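Local coordinates for protein probable hydrolase (Pseudomonas aeruginosa, PDB 7AL6) that is of unknown function but adopts the alpha/beta hydrolase fold and is probably a hydrolase, perhaps a lipolytic one, at residues V5-I10 / E16-L21; R54-D59 / L91-F96; P29-H34 / L85-Q90; D59-G64 / A81-M86. All coordinates share one frame; numbering follows the deposited sequence.

Interaction 1. Residues V5-I10 / E16-L21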
loop_
_atom_site.group_PDB
_atom_site.type_symbol
_atom_site.label_atom_id
_atom_site.label_comp_id
_atom_site.label_asym_id
_atom_site.label_seq_id
_atom_site.Cartn_x
_atom_site.Cartn_y
_atom_site.Cartn_z
ATOM N N VAL A 5 3.269 -23.633 -19.291
ATOM C CA VAL A 5 3.489 -22.535 -18.351
ATOM C C VAL A 5 4.253 -23.039 -17.132
ATOM O O VAL A 5 3.812 -23.965 -16.447
ATOM C CB VAL A 5 2.151 -21.907 -17.933
ATOM C CG1 VAL A 5 2.382 -20.772 -16.918
ATOM C CG2 VAL A 5 1.419 -21.380 -19.162
ATOM N N GLU A 6 5.369 -22.400 -16.821
ATOM C CA GLU A 6 6.230 -22.870 -15.748
ATOM C C GLU A 6 6.436 -21.885 -14.622
ATOM O O GLU A 6 6.878 -22.299 -13.555
ATOM C CB GLU A 6 7.630 -23.216 -16.282
ATOM C CG GLU A 6 7.638 -23.988 -17.564
ATOM C CD GLU A 6 9.031 -24.499 -17.896
ATOM O OE1 GLU A 6 9.129 -25.677 -18.306
ATOM O OE2 GLU A 6 10.008 -23.731 -17.726
ATOM N N GLU A 7 6.303 -20.606 -14.896
ATOM C CA GLU A 7 6.539 -19.547 -13.905
ATOM C C GLU A 7 5.340 -18.609 -13.911
ATOM O O GLU A 7 5.016 -18.105 -14.960
ATOM C CB GLU A 7 7.871 -18.895 -14.237
ATOM C CG GLU A 7 8.298 -17.867 -13.244
ATOM C CD GLU A 7 8.585 -18.384 -11.847
ATOM O OE1 GLU A 7 8.211 -17.706 -10.927
ATOM O OE2 GLU A 7 9.144 -19.444 -11.718
ATOM N N VAL A 8 4.746 -18.360 -12.759
ATOM C CA VAL A 8 3.532 -17.514 -12.652
ATOM C C VAL A 8 3.514 -16.655 -11.385
ATOM O O VAL A 8 4.265 -16.902 -10.486
ATOM C CB VAL A 8 2.283 -18.401 -12.674
ATOM C CG1 VAL A 8 2.194 -19.239 -13.926
ATOM C CG2 VAL A 8 2.225 -19.271 -11.440
ATOM N N ARG A 9 2.667 -15.643 -11.407
ATOM C CA ARG A 9 2.298 -14.789 -10.273
ATOM C C ARG A 9 0.965 -15.346 -9.788
ATOM O O ARG A 9 0.147 -15.653 -10.647
ATOM C CB ARG A 9 2.010 -13.346 -10.676
ATOM C CG ARG A 9 3.167 -12.621 -11.319
ATOM C CD ARG A 9 4.354 -12.665 -10.411
ATOM N NE ARG A 9 4.391 -11.655 -9.382
ATOM C CZ ARG A 9 5.386 -11.535 -8.518
ATOM N NH1 ARG A 9 6.397 -12.369 -8.569
ATOM N NH2 ARG A 9 5.374 -10.588 -7.617
ATOM N N ILE A 10 0.779 -15.551 -8.496
ATOM C CA ILE A 10 -0.519 -16.012 -7.951
ATOM C C ILE A 10 -1.069 -14.831 -7.169
ATOM O O ILE A 10 -0.431 -14.410 -6.230
ATOM C CB ILE A 10 -0.378 -17.291 -7.119
ATOM C CG1 ILE A 10 0.323 -18.393 -7.909
ATOM C CG2 ILE A 10 -1.737 -17.729 -6.609
ATOM C CD1 ILE A 10 0.627 -19.622 -7.126
ATOM N N GLU A 16 0.733 -10.621 -3.732
ATOM C CA GLU A 16 0.974 -11.348 -4.978
ATOM C C GLU A 16 2.198 -12.235 -4.755
ATOM O O GLU A 16 3.217 -11.705 -4.405
ATOM C CB GLU A 16 1.181 -10.334 -6.076
ATOM C CG GLU A 16 0.898 -10.891 -7.415
ATOM C CD GLU A 16 1.134 -9.854 -8.477
ATOM O OE1 GLU A 16 0.229 -9.093 -8.746
ATOM O OE2 GLU A 16 2.246 -9.829 -8.977
ATOM N N LEU A 17 2.104 -13.532 -4.983
ATOM C CA LEU A 17 3.230 -14.450 -4.749
ATOM C C LEU A 17 3.701 -15.018 -6.073
ATOM O O LEU A 17 2.960 -14.995 -7.014
ATOM C CB LEU A 17 2.806 -15.598 -3.835
ATOM C CG LEU A 17 2.278 -15.213 -2.467
ATOM C CD1 LEU A 17 1.849 -16.445 -1.716
ATOM C CD2 LEU A 17 3.304 -14.432 -1.687
ATOM N N ALA A 18 4.939 -15.441 -6.110
ATOM C CA ALA A 18 5.496 -16.125 -7.263
ATOM C C ALA A 18 5.554 -17.624 -7.014
ATOM O O ALA A 18 5.731 -18.074 -5.874
ATOM C CB ALA A 18 6.907 -15.604 -7.565
ATOM N N ALA A 19 5.442 -18.396 -8.094
ATOM C CA ALA A 19 5.572 -19.847 -7.997
ATOM C C ALA A 19 6.130 -20.427 -9.290
ATOM O O ALA A 19 5.892 -19.900 -10.384
ATOM C CB ALA A 19 4.241 -20.524 -7.727
ATOM N N HIS A 20 6.878 -21.520 -9.152
ATOM C CA HIS A 20 7.305 -22.343 -10.271
ATOM C C HIS A 20 6.417 -23.576 -10.315
ATOM O O HIS A 20 6.163 -24.204 -9.281
ATOM C CB HIS A 20 8.786 -22.746 -10.159
ATOM C CG HIS A 20 9.364 -23.228 -11.460
ATOM N ND1 HIS A 20 9.841 -22.364 -12.423
ATOM C CD2 HIS A 20 9.472 -24.472 -11.988
ATOM C CE1 HIS A 20 10.248 -23.061 -13.474
ATOM N NE2 HIS A 20 10.013 -24.339 -13.244
ATOM N N LEU A 21 5.950 -23.926 -11.500
ATOM C CA LEU A 21 4.993 -25.031 -11.709
ATOM C C LEU A 21 5.716 -26.269 -12.239
ATOM O O LEU A 21 6.382 -26.151 -13.244
ATOM C CB LEU A 21 3.932 -24.567 -12.699
ATOM C CG LEU A 21 3.142 -23.335 -12.292
ATOM C CD1 LEU A 21 2.075 -23.022 -13.315
ATOM C CD2 LEU A 21 2.535 -23.502 -10.919
#

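Interaction 2. Residues R54-D59 / L91-F96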
loop_
_atom_site.group_PDB
_atom_site.type_symbol
_atom_site.label_atom_id
_atom_site.label_comp_id
_atom_site.label_asym_id
_atom_site.label_seq_id
_atom_site.Cartn_x
_atom_site.Cartn_y
_atom_site.Cartn_z
ATOM N N ARG A 54 1.400 -32.658 -9.496
ATOM C CA ARG A 54 1.357 -31.285 -10.022
ATOM C C ARG A 54 1.886 -30.428 -8.874
ATOM O O ARG A 54 1.152 -30.204 -7.951
ATOM C CB ARG A 54 -0.043 -30.897 -10.471
ATOM C CG ARG A 54 -0.146 -29.456 -10.924
ATOM C CD ARG A 54 0.757 -29.072 -12.079
ATOM N NE ARG A 54 0.273 -27.871 -12.708
ATOM C CZ ARG A 54 0.778 -27.314 -13.785
ATOM N NH1 ARG A 54 0.232 -26.224 -14.266
ATOM N NH2 ARG A 54 1.816 -27.839 -14.382
ATOM N N ILE A 55 3.122 -29.977 -8.932
ATOM C CA ILE A 55 3.749 -29.260 -7.803
ATOM C C ILE A 55 3.837 -27.772 -8.088
ATOM O O ILE A 55 4.423 -27.367 -9.077
ATOM C CB ILE A 55 5.128 -29.858 -7.484
ATOM C CG1 ILE A 55 5.036 -31.347 -7.159
ATOM C CG2 ILE A 55 5.805 -29.095 -6.384
ATOM C CD1 ILE A 55 6.348 -32.050 -7.169
ATOM N N VAL A 56 3.292 -27.011 -7.167
ATOM C CA VAL A 56 3.362 -25.557 -7.161
ATOM C C VAL A 56 4.425 -25.222 -6.135
ATOM O O VAL A 56 4.191 -25.321 -4.923
ATOM C CB VAL A 56 2.004 -24.933 -6.819
ATOM C CG1 VAL A 56 2.116 -23.414 -6.712
ATOM C CG2 VAL A 56 0.960 -25.315 -7.858
ATOM N N ALA A 57 5.627 -24.885 -6.604
ATOM C CA ALA A 57 6.732 -24.546 -5.717
ATOM C C ALA A 57 6.622 -23.057 -5.477
ATOM O O ALA A 57 7.016 -22.240 -6.330
ATOM C CB ALA A 57 8.093 -24.921 -6.312
ATOM N N LEU A 58 6.124 -22.720 -4.302
ATOM C CA LEU A 58 5.751 -21.370 -3.934
ATOM C C LEU A 58 6.900 -20.635 -3.273
ATOM O O LEU A 58 7.596 -21.195 -2.425
ATOM C CB LEU A 58 4.581 -21.455 -2.967
ATOM C CG LEU A 58 3.870 -20.176 -2.564
ATOM C CD1 LEU A 58 3.105 -19.601 -3.732
ATOM C CD2 LEU A 58 2.941 -20.515 -1.363
ATOM N N ASP A 59 7.049 -19.390 -3.656
ATOM C CA ASP A 59 7.960 -18.464 -2.978
ATOM C C ASP A 59 7.119 -17.924 -1.829
ATOM O O ASP A 59 6.069 -17.399 -2.072
ATOM C CB ASP A 59 8.474 -17.347 -3.886
ATOM C CG ASP A 59 9.709 -17.709 -4.682
ATOM O OD1 ASP A 59 10.397 -18.594 -4.277
ATOM O OD2 ASP A 59 9.919 -17.119 -5.689
ATOM N N LEU A 91 -6.010 -21.328 -6.935
ATOM C CA LEU A 91 -5.790 -22.356 -7.941
ATOM C C LEU A 91 -7.036 -23.208 -8.155
ATOM O O LEU A 91 -7.080 -24.009 -9.093
ATOM C CB LEU A 91 -4.637 -23.292 -7.534
ATOM C CG LEU A 91 -3.276 -22.683 -7.262
ATOM C CD1 LEU A 91 -2.352 -23.736 -6.693
ATOM C CD2 LEU A 91 -2.724 -22.131 -8.536
ATOM N N GLY A 92 -8.036 -23.048 -7.319
ATOM C CA GLY A 92 -9.205 -23.902 -7.410
ATOM C C GLY A 92 -9.071 -25.246 -6.734
ATOM O O GLY A 92 -9.826 -26.157 -7.067
ATOM N N TRP A 93 -8.139 -25.394 -5.788
ATOM C CA TRP A 93 -7.821 -26.680 -5.162
ATOM C C TRP A 93 -8.602 -26.809 -3.853
ATOM O O TRP A 93 -8.292 -26.141 -2.862
ATOM C CB TRP A 93 -6.323 -26.799 -4.896
ATOM C CG TRP A 93 -5.506 -27.037 -6.132
ATOM C CD1 TRP A 93 -5.972 -27.125 -7.416
ATOM C CD2 TRP A 93 -4.084 -27.254 -6.202
ATOM N NE1 TRP A 93 -4.926 -27.372 -8.284
ATOM C CE2 TRP A 93 -3.760 -27.454 -7.559
ATOM C CE3 TRP A 93 -3.059 -27.294 -5.248
ATOM C CZ2 TRP A 93 -2.459 -27.685 -7.990
ATOM C CZ3 TRP A 93 -1.777 -27.539 -5.680
ATOM C CH2 TRP A 93 -1.492 -27.757 -7.044
ATOM N N GLU A 94 -9.564 -27.713 -3.799
ATOM C CA GLU A 94 -10.325 -27.945 -2.557
ATOM C C GLU A 94 -9.444 -28.765 -1.611
ATOM O O GLU A 94 -9.238 -28.339 -0.517
ATOM C CB GLU A 94 -11.666 -28.605 -2.856
ATOM C CG GLU A 94 -12.432 -28.996 -1.608
ATOM C CD GLU A 94 -12.589 -27.906 -0.567
ATOM O OE1 GLU A 94 -12.632 -28.227 0.616
ATOM O OE2 GLU A 94 -12.677 -26.745 -0.946
ATOM N N ARG A 95 -8.936 -29.894 -2.055
ATOM C CA ARG A 95 -8.042 -30.739 -1.245
ATOM C C ARG A 95 -6.692 -30.783 -1.942
ATOM O O ARG A 95 -6.655 -30.776 -3.157
ATOM C CB ARG A 95 -8.633 -32.126 -1.040
ATOM C CG ARG A 95 -9.664 -32.176 0.073
ATOM C CD ARG A 95 -10.058 -33.592 0.399
ATOM N NE ARG A 95 -10.452 -34.287 -0.808
ATOM C CZ ARG A 95 -11.162 -35.406 -0.822
ATOM N NH1 ARG A 95 -11.554 -35.942 0.316
ATOM N NH2 ARG A 95 -11.488 -35.979 -1.963
ATOM N N PHE A 96 -5.625 -30.802 -1.173
ATOM C CA PHE A 96 -4.257 -30.786 -1.726
ATOM C C PHE A 96 -3.275 -31.309 -0.685
ATOM O O PHE A 96 -3.586 -31.356 0.466
ATOM C CB PHE A 96 -3.878 -29.373 -2.157
ATOM C CG PHE A 96 -3.961 -28.347 -1.063
ATOM C CD1 PHE A 96 -5.153 -27.715 -0.779
ATOM C CD2 PHE A 96 -2.849 -28.003 -0.327
ATOM C CE1 PHE A 96 -5.231 -26.772 0.221
ATOM C CE2 PHE A 96 -2.929 -27.054 0.669
ATOM C CZ PHE A 96 -4.123 -26.454 0.950
#

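Interaction 3. Residues P29-H34 / L85-Q90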
loop_
_atom_site.group_PDB
_atom_site.type_symbol
_atom_site.label_atom_id
_atom_site.label_comp_id
_atom_site.label_asym_id
_atom_site.label_seq_id
_atom_site.Cartn_x
_atom_site.Cartn_y
_atom_site.Cartn_z
ATOM N N PRO A 29 -2.432 -32.777 -6.800
ATOM C CA PRO A 29 -2.078 -31.399 -6.396
ATOM C C PRO A 29 -1.192 -31.354 -5.152
ATOM O O PRO A 29 -1.565 -31.837 -4.081
ATOM C CB PRO A 29 -3.435 -30.743 -6.151
ATOM C CG PRO A 29 -4.430 -31.938 -5.905
ATOM C CD PRO A 29 -3.882 -33.068 -6.717
ATOM N N VAL A 30 -0.043 -30.688 -5.291
ATOM C CA VAL A 30 0.930 -30.492 -4.213
ATOM C C VAL A 30 1.424 -29.047 -4.224
ATOM O O VAL A 30 1.833 -28.537 -5.269
ATOM C CB VAL A 30 2.134 -31.449 -4.376
ATOM C CG1 VAL A 30 3.123 -31.247 -3.238
ATOM C CG2 VAL A 30 1.669 -32.880 -4.463
ATOM N N ILE A 31 1.423 -28.395 -3.063
ATOM C CA ILE A 31 2.146 -27.138 -2.869
ATOM C C ILE A 31 3.435 -27.439 -2.116
ATOM O O ILE A 31 3.403 -28.077 -1.048
ATOM C CB ILE A 31 1.291 -26.101 -2.117
ATOM C CG1 ILE A 31 -0.006 -25.885 -2.872
ATOM C CG2 ILE A 31 2.041 -24.751 -2.021
ATOM C CD1 ILE A 31 -1.052 -25.014 -2.091
ATOM N N ALA A 32 4.568 -27.011 -2.688
ATOM C CA ALA A 32 5.885 -27.178 -2.088
ATOM C C ALA A 32 6.334 -25.887 -1.420
ATOM O O ALA A 32 6.357 -24.815 -2.048
ATOM C CB ALA A 32 6.908 -27.619 -3.141
ATOM N N LEU A 33 6.720 -25.999 -0.150
ATOM C CA LEU A 33 7.056 -24.874 0.704
ATOM C C LEU A 33 8.512 -24.971 1.183
ATOM O O LEU A 33 8.933 -26.004 1.726
ATOM C CB LEU A 33 6.095 -24.838 1.895
ATOM C CG LEU A 33 4.597 -24.868 1.587
ATOM C CD1 LEU A 33 3.851 -24.783 2.922
ATOM C CD2 LEU A 33 4.232 -23.688 0.713
ATOM N N HIS A 34 9.269 -23.862 1.044
ATOM C CA HIS A 34 10.704 -23.859 1.285
ATOM C C HIS A 34 11.031 -23.380 2.709
ATOM O O HIS A 34 10.169 -22.957 3.489
ATOM C CB HIS A 34 11.427 -23.007 0.225
ATOM C CG HIS A 34 10.972 -21.576 0.184
ATOM N ND1 HIS A 34 11.342 -20.662 1.143
ATOM C CD2 HIS A 34 10.157 -20.910 -0.682
ATOM C CE1 HIS A 34 10.760 -19.495 0.889
ATOM N NE2 HIS A 34 10.035 -19.622 -0.211
ATOM N N LEU A 85 -3.111 -21.400 2.105
ATOM C CA LEU A 85 -4.552 -21.725 1.989
ATOM C C LEU A 85 -5.176 -20.881 0.868
ATOM O O LEU A 85 -5.905 -21.401 0.077
ATOM C CB LEU A 85 -5.218 -21.451 3.337
ATOM C CG LEU A 85 -6.703 -21.753 3.405
ATOM C CD1 LEU A 85 -6.976 -23.198 3.083
ATOM C CD2 LEU A 85 -7.264 -21.403 4.762
ATOM N N MET A 86 -4.849 -19.606 0.808
ATOM C CA MET A 86 -5.362 -18.687 -0.228
ATOM C C MET A 86 -4.786 -19.062 -1.595
ATOM O O MET A 86 -5.460 -18.846 -2.563
ATOM C CB MET A 86 -5.112 -17.237 0.163
ATOM C CG MET A 86 -5.971 -16.865 1.334
ATOM S SD MET A 86 -5.920 -15.178 1.792
ATOM C CE MET A 86 -7.645 -14.846 2.090
ATOM N N VAL A 87 -3.552 -19.553 -1.656
ATOM C CA VAL A 87 -2.952 -20.004 -2.934
ATOM C C VAL A 87 -3.798 -21.165 -3.456
ATOM O O VAL A 87 -4.181 -21.129 -4.594
ATOM C CB VAL A 87 -1.481 -20.416 -2.785
ATOM C CG1 VAL A 87 -1.061 -21.312 -3.926
ATOM C CG2 VAL A 87 -0.560 -19.222 -2.673
ATOM N N ALA A 88 -4.125 -22.128 -2.609
ATOM C CA ALA A 88 -4.991 -23.240 -3.011
ATOM C C ALA A 88 -6.357 -22.747 -3.493
ATOM O O ALA A 88 -6.843 -23.186 -4.540
ATOM C CB ALA A 88 -5.171 -24.235 -1.850
ATOM N N GLU A 89 -6.979 -21.814 -2.758
ATOM C CA GLU A 89 -8.232 -21.226 -3.236
ATOM C C GLU A 89 -8.069 -20.637 -4.623
ATOM O O GLU A 89 -8.927 -20.820 -5.489
ATOM C CB GLU A 89 -8.725 -20.135 -2.291
ATOM C CG GLU A 89 -9.020 -20.654 -0.908
ATOM C CD GLU A 89 -10.374 -21.305 -0.843
ATOM O OE1 GLU A 89 -11.356 -20.599 -1.111
ATOM O OE2 GLU A 89 -10.439 -22.515 -0.555
ATOM N N GLN A 90 -6.981 -19.869 -4.840
ATOM C CA GLN A 90 -6.815 -19.182 -6.117
ATOM C C GLN A 90 -6.527 -20.155 -7.244
ATOM O O GLN A 90 -6.857 -19.878 -8.401
ATOM C CB GLN A 90 -5.720 -18.111 -5.983
ATOM C CG GLN A 90 -5.480 -17.279 -7.224
ATOM C CD GLN A 90 -6.679 -16.396 -7.596
ATOM O OE1 GLN A 90 -7.585 -16.221 -6.817
ATOM N NE2 GLN A 90 -6.661 -15.860 -8.793
#

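Interaction 4. Residues D59-G64 / A81-M86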
loop_
_atom_site.group_PDB
_atom_site.type_symbol
_atom_site.label_atom_id
_atom_site.label_comp_id
_atom_site.label_asym_id
_atom_site.label_seq_id
_atom_site.Cartn_x
_atom_site.Cartn_y
_atom_site.Cartn_z
ATOM N N ASP A 59 7.049 -19.390 -3.656
ATOM C CA ASP A 59 7.960 -18.464 -2.978
ATOM C C ASP A 59 7.119 -17.924 -1.829
ATOM O O ASP A 59 6.069 -17.399 -2.072
ATOM C CB ASP A 59 8.474 -17.347 -3.886
ATOM C CG ASP A 59 9.709 -17.709 -4.682
ATOM O OD1 ASP A 59 10.397 -18.594 -4.277
ATOM O OD2 ASP A 59 9.919 -17.119 -5.689
ATOM N N PHE A 60 7.575 -18.011 -0.597
ATOM C CA PHE A 60 6.867 -17.380 0.529
ATOM C C PHE A 60 6.996 -15.866 0.357
ATOM O O PHE A 60 7.974 -15.367 -0.179
ATOM C CB PHE A 60 7.475 -17.775 1.877
ATOM C CG PHE A 60 6.962 -19.057 2.464
ATOM C CD1 PHE A 60 5.616 -19.333 2.476
ATOM C CD2 PHE A 60 7.830 -19.986 3.006
ATOM C CE1 PHE A 60 5.142 -20.509 3.015
ATOM C CE2 PHE A 60 7.350 -21.162 3.551
ATOM C CZ PHE A 60 6.009 -21.422 3.548
ATOM N N ALA A 61 6.098 -15.135 0.986
ATOM C CA ALA A 61 6.126 -13.667 1.058
ATOM C C ALA A 61 7.491 -13.224 1.597
ATOM O O ALA A 61 8.008 -13.818 2.529
ATOM C CB ALA A 61 5.018 -13.190 1.949
ATOM N N GLY A 62 8.094 -12.230 0.963
ATOM C CA GLY A 62 9.401 -11.672 1.338
ATOM C C GLY A 62 10.562 -12.563 0.936
ATOM O O GLY A 62 11.646 -12.285 1.355
ATOM N N HIS A 63 10.329 -13.593 0.137
ATOM C CA HIS A 63 11.353 -14.558 -0.319
ATOM C C HIS A 63 11.315 -14.697 -1.842
ATOM O O HIS A 63 10.314 -14.394 -2.421
ATOM C CB HIS A 63 11.137 -15.948 0.284
ATOM C CG HIS A 63 11.275 -16.064 1.761
ATOM N ND1 HIS A 63 10.368 -15.564 2.623
ATOM C CD2 HIS A 63 12.182 -16.697 2.518
ATOM C CE1 HIS A 63 10.723 -15.841 3.840
ATOM N NE2 HIS A 63 11.817 -16.528 3.804
ATOM N N GLY A 64 12.421 -15.106 -2.440
ATOM C CA GLY A 64 12.494 -15.396 -3.875
ATOM C C GLY A 64 11.979 -14.236 -4.693
ATOM O O GLY A 64 12.440 -13.130 -4.539
ATOM N N ALA A 81 0.741 -19.702 6.719
ATOM C CA ALA A 81 -0.295 -20.724 6.565
ATOM C C ALA A 81 -1.499 -20.164 5.842
ATOM O O ALA A 81 -2.064 -20.814 4.958
ATOM C CB ALA A 81 -0.714 -21.251 7.943
ATOM N N LEU A 82 -1.939 -18.963 6.238
ATOM C CA LEU A 82 -3.048 -18.334 5.532
ATOM C C LEU A 82 -2.713 -18.153 4.048
ATOM O O LEU A 82 -3.540 -18.461 3.177
ATOM C CB LEU A 82 -3.389 -16.997 6.210
ATOM C CG LEU A 82 -4.531 -16.204 5.533
ATOM C CD1 LEU A 82 -5.844 -17.014 5.477
ATOM C CD2 LEU A 82 -4.769 -14.873 6.175
ATOM N N ASP A 83 -1.497 -17.655 3.738
ATOM C CA ASP A 83 -1.091 -17.473 2.328
ATOM C C ASP A 83 -1.238 -18.763 1.521
ATOM O O ASP A 83 -1.754 -18.760 0.401
ATOM C CB ASP A 83 0.359 -16.989 2.218
ATOM C CG ASP A 83 0.566 -15.609 2.814
ATOM O OD1 ASP A 83 -0.416 -14.883 3.079
ATOM O OD2 ASP A 83 1.725 -15.238 2.959
ATOM N N VAL A 84 -0.759 -19.875 2.080
ATOM C CA VAL A 84 -0.804 -21.154 1.372
ATOM C C VAL A 84 -2.243 -21.571 1.118
ATOM O O VAL A 84 -2.605 -21.988 0.016
ATOM C CB VAL A 84 -0.029 -22.212 2.182
ATOM C CG1 VAL A 84 -0.168 -23.575 1.553
ATOM C CG2 VAL A 84 1.463 -21.821 2.252
ATOM N N LEU A 85 -3.111 -21.400 2.105
ATOM C CA LEU A 85 -4.552 -21.725 1.989
ATOM C C LEU A 85 -5.176 -20.881 0.868
ATOM O O LEU A 85 -5.905 -21.401 0.077
ATOM C CB LEU A 85 -5.218 -21.451 3.337
ATOM C CG LEU A 85 -6.703 -21.753 3.405
ATOM C CD1 LEU A 85 -6.976 -23.198 3.083
ATOM C CD2 LEU A 85 -7.264 -21.403 4.762
ATOM N N MET A 86 -4.849 -19.606 0.808
ATOM C CA MET A 86 -5.362 -18.687 -0.228
ATOM C C MET A 86 -4.786 -19.062 -1.595
ATOM O O MET A 86 -5.460 -18.846 -2.563
ATOM C CB MET A 86 -5.112 -17.237 0.163
ATOM C CG MET A 86 -5.971 -16.865 1.334
ATOM S SD MET A 86 -5.920 -15.178 1.792
ATOM C CE MET A 86 -7.645 -14.846 2.090
HETATM O O HOH W 1 3.613 -16.552 1.718
#

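Interaction 1. Residues V5-I10 / E16-L21
Arg9 reaches across to Glu16 with NE, which meets OE2 at 2.8 Å in a nearly straight salt-bridge hydrogen bond (173°). The acceptor lies in the guanidinium plane, whereas the carboxylate, used on its anti side, stands almost perpendicular to that plane. Bends at chi2 and chi3 fold the arginine chain back over the neighbouring strand, so that NH1 also comes 3.4 Å from CB of Ala18. At the other end His20 ND1 donates to Glu7 OE2 (3.1 Å), with the carboxylate oxygen at the ring edge and the backbone O of Glu6 over one ring face. These pairs decorate one side of the beta hairpin formed by strands 7-11 and 16-22, at the antiparallel margin of the hydrolase sheet. Val8 and Ala19 form a hydrogen-bonded pair, as do Ile10 and Leu17, and the bond from Ile10 N to Leu17 O measures 2.7 Å. On the reverse side Val8 CG1 packs at 3.8 Å against Leu21 CD1, and Ile10 CD1 covers Ala19 CB at the same distance. Further out, Arg188 pairs with Glu7 OE1, the carbonyl of His65 accepts from Arg9 NH1, and Arg200 of a second subunit takes Glu16 OE1.

Interaction 2. Residues R54-D59 / L91-F96
Val56 rests its CG2 methyl against both Leu91 and Trp93, which lie side by side, and this three-residue cluster is the tight part of the contact. CG2 lies 3.6 Å from CH2 of the Trp93 indole and 3.8 Å from CD1 of Leu91; the valine and leucine meet tip to tip, while the valine and tryptophan run past one another in opposite directions. Leu91 CD1 also sits over a face of the indole, 3.8 Å above its plane and offset toward the rim. With chi1 at -74° and chi2 near 0°, the tryptophan side chain turns its six-membered ring in toward the strand. Packing slackens toward Arg54. Its CG approaches Trp93 CZ2 at 4.1 Å and its carbonyl O lies 3.7 Å from CH2, with no hydrogen bond between the segments. The arginine chain bends at chi2, and NH2 donates to the carbonyl of Gly23. Leu91 and Trp93 are themselves partly exposed, and Gly92 between them lies on the solvent side. There the chain leaves helix 77-91 through a Schellman motif, Gly92 taking positive phi, before it enters strand 96-101: this is the helix-to-strand return of a beta-alpha-beta crossover in the alpha/beta hydrolase fold.

Interaction 3. Residues P29-H34 / L85-Q90
A small, wholly apolar contact joins a strand of the central sheet to the helix covering it: strand 28-33 meets helix 77-91 through Ile31, Val87 and Ala88. Ile31 does all the reaching from the sheet. Its CG1 branch is anti to the carbonyl carbon (chi1 -56°) and the chain then runs extended through chi2 at 171°, which carries CD1 across the gap to the helix. That terminal methyl lies 4.1 Å from Val87 CG1 and 4.2 Å from Ala88 CB, touching two successive helix residues at once. Val87 points its side chain toward the strand and crosses the isoleucine obliquely. Ala88 offers just a methyl, and the closest CA atoms, those of Ile31 and Ala88, are 8.1 Å apart. The helix here is regular, with Glu89 N bonded to Leu85 O at 3.1 Å and Gln90 N to Met86 O at 2.9 Å. All three touching residues are buried. Phe96 adjoins both Ile31 and Ala88, and Leu58 packs on Val87, extending the apolar layer over the neighbouring strands. On the outward part of the helix, Leu150 of a third subunit packs against Leu85, Met86 and Glu89. With neither hydrogen bonds nor charges crossing the interface, the strand and helix are held together here by dispersion and by exclusion of water, and methyl-to-methyl contact sets no strict direction.

Interaction 4. Residues D59-G64 / A81-M86
The loop that leaves strand 53-58 turns back beside helix 77-91, and two side-chain pairs and one water bridge the gap between them. Phe60 brings the edge of its ring to the helix: CE1 lies 4.0 Å from CG2 of Val84, with the methyl near the ring plane. One helix residue earlier, Asp83 OD2 approaches Ala61 CB at 4.0 Å. The more specific link is through water 1, which accepts from Ala61 N at 3.0 Å and donates to Asp83 OD2 at 2.6 Å, tying a buried loop amide to a helix carboxylate without direct contact between them. Residues 60 to 63 form a type II beta turn in which His63 N bonds to Phe60 O; Gly62 takes the positive phi expected at its third position. The His63 imidazole adds a second clasp, its ND1 donating to Ala61 O at 2.9 Å with the oxygen in the ring plane and the ring nitrogen above the carbonyl plane. In the alpha/beta hydrolase fold this turn follows the C-terminal end of strand 53-58, the end of the parallel strands where catalytic loops gather, and Phe60 packs on Met103, beside Ser102 of the probable nucleophile elbow. The Asp83 carboxylate is shared further: OD1 accepts from His14 NE2, and OD2 also forms a salt bridge with Arg69. His34 meets Phe60 edge-to-face, with its NE2 bonded to the Phe60 backbone N.

How the interactions relate
Interactions 1, 2 and 3 share the central sheet: strand 16-22 borders 53-58, where His20 O lies 2.8 Å from Ala57 N, and 53-58 borders 28-33, where Val56 N lies 2.8 Å from Val30 O. The centres of interactions 2 and 3 are about 4 Å apart, and CE1 of Phe96 comes 3.3 Å from CB of Ala88. Helix 77-91 serves both interactions 3 and 4; its Val87 CG2 also packs 3.8 Å from Leu17 CD1 of the hairpin. Interaction 4 begins at Asp59, where segment 54-59 ends, and Phe60 brings it against the probable nucleophile elbow. Interactions 1 and 2 both border a bound PEG, probably from crystallisation, through the side chains of Leu21 and Arg54.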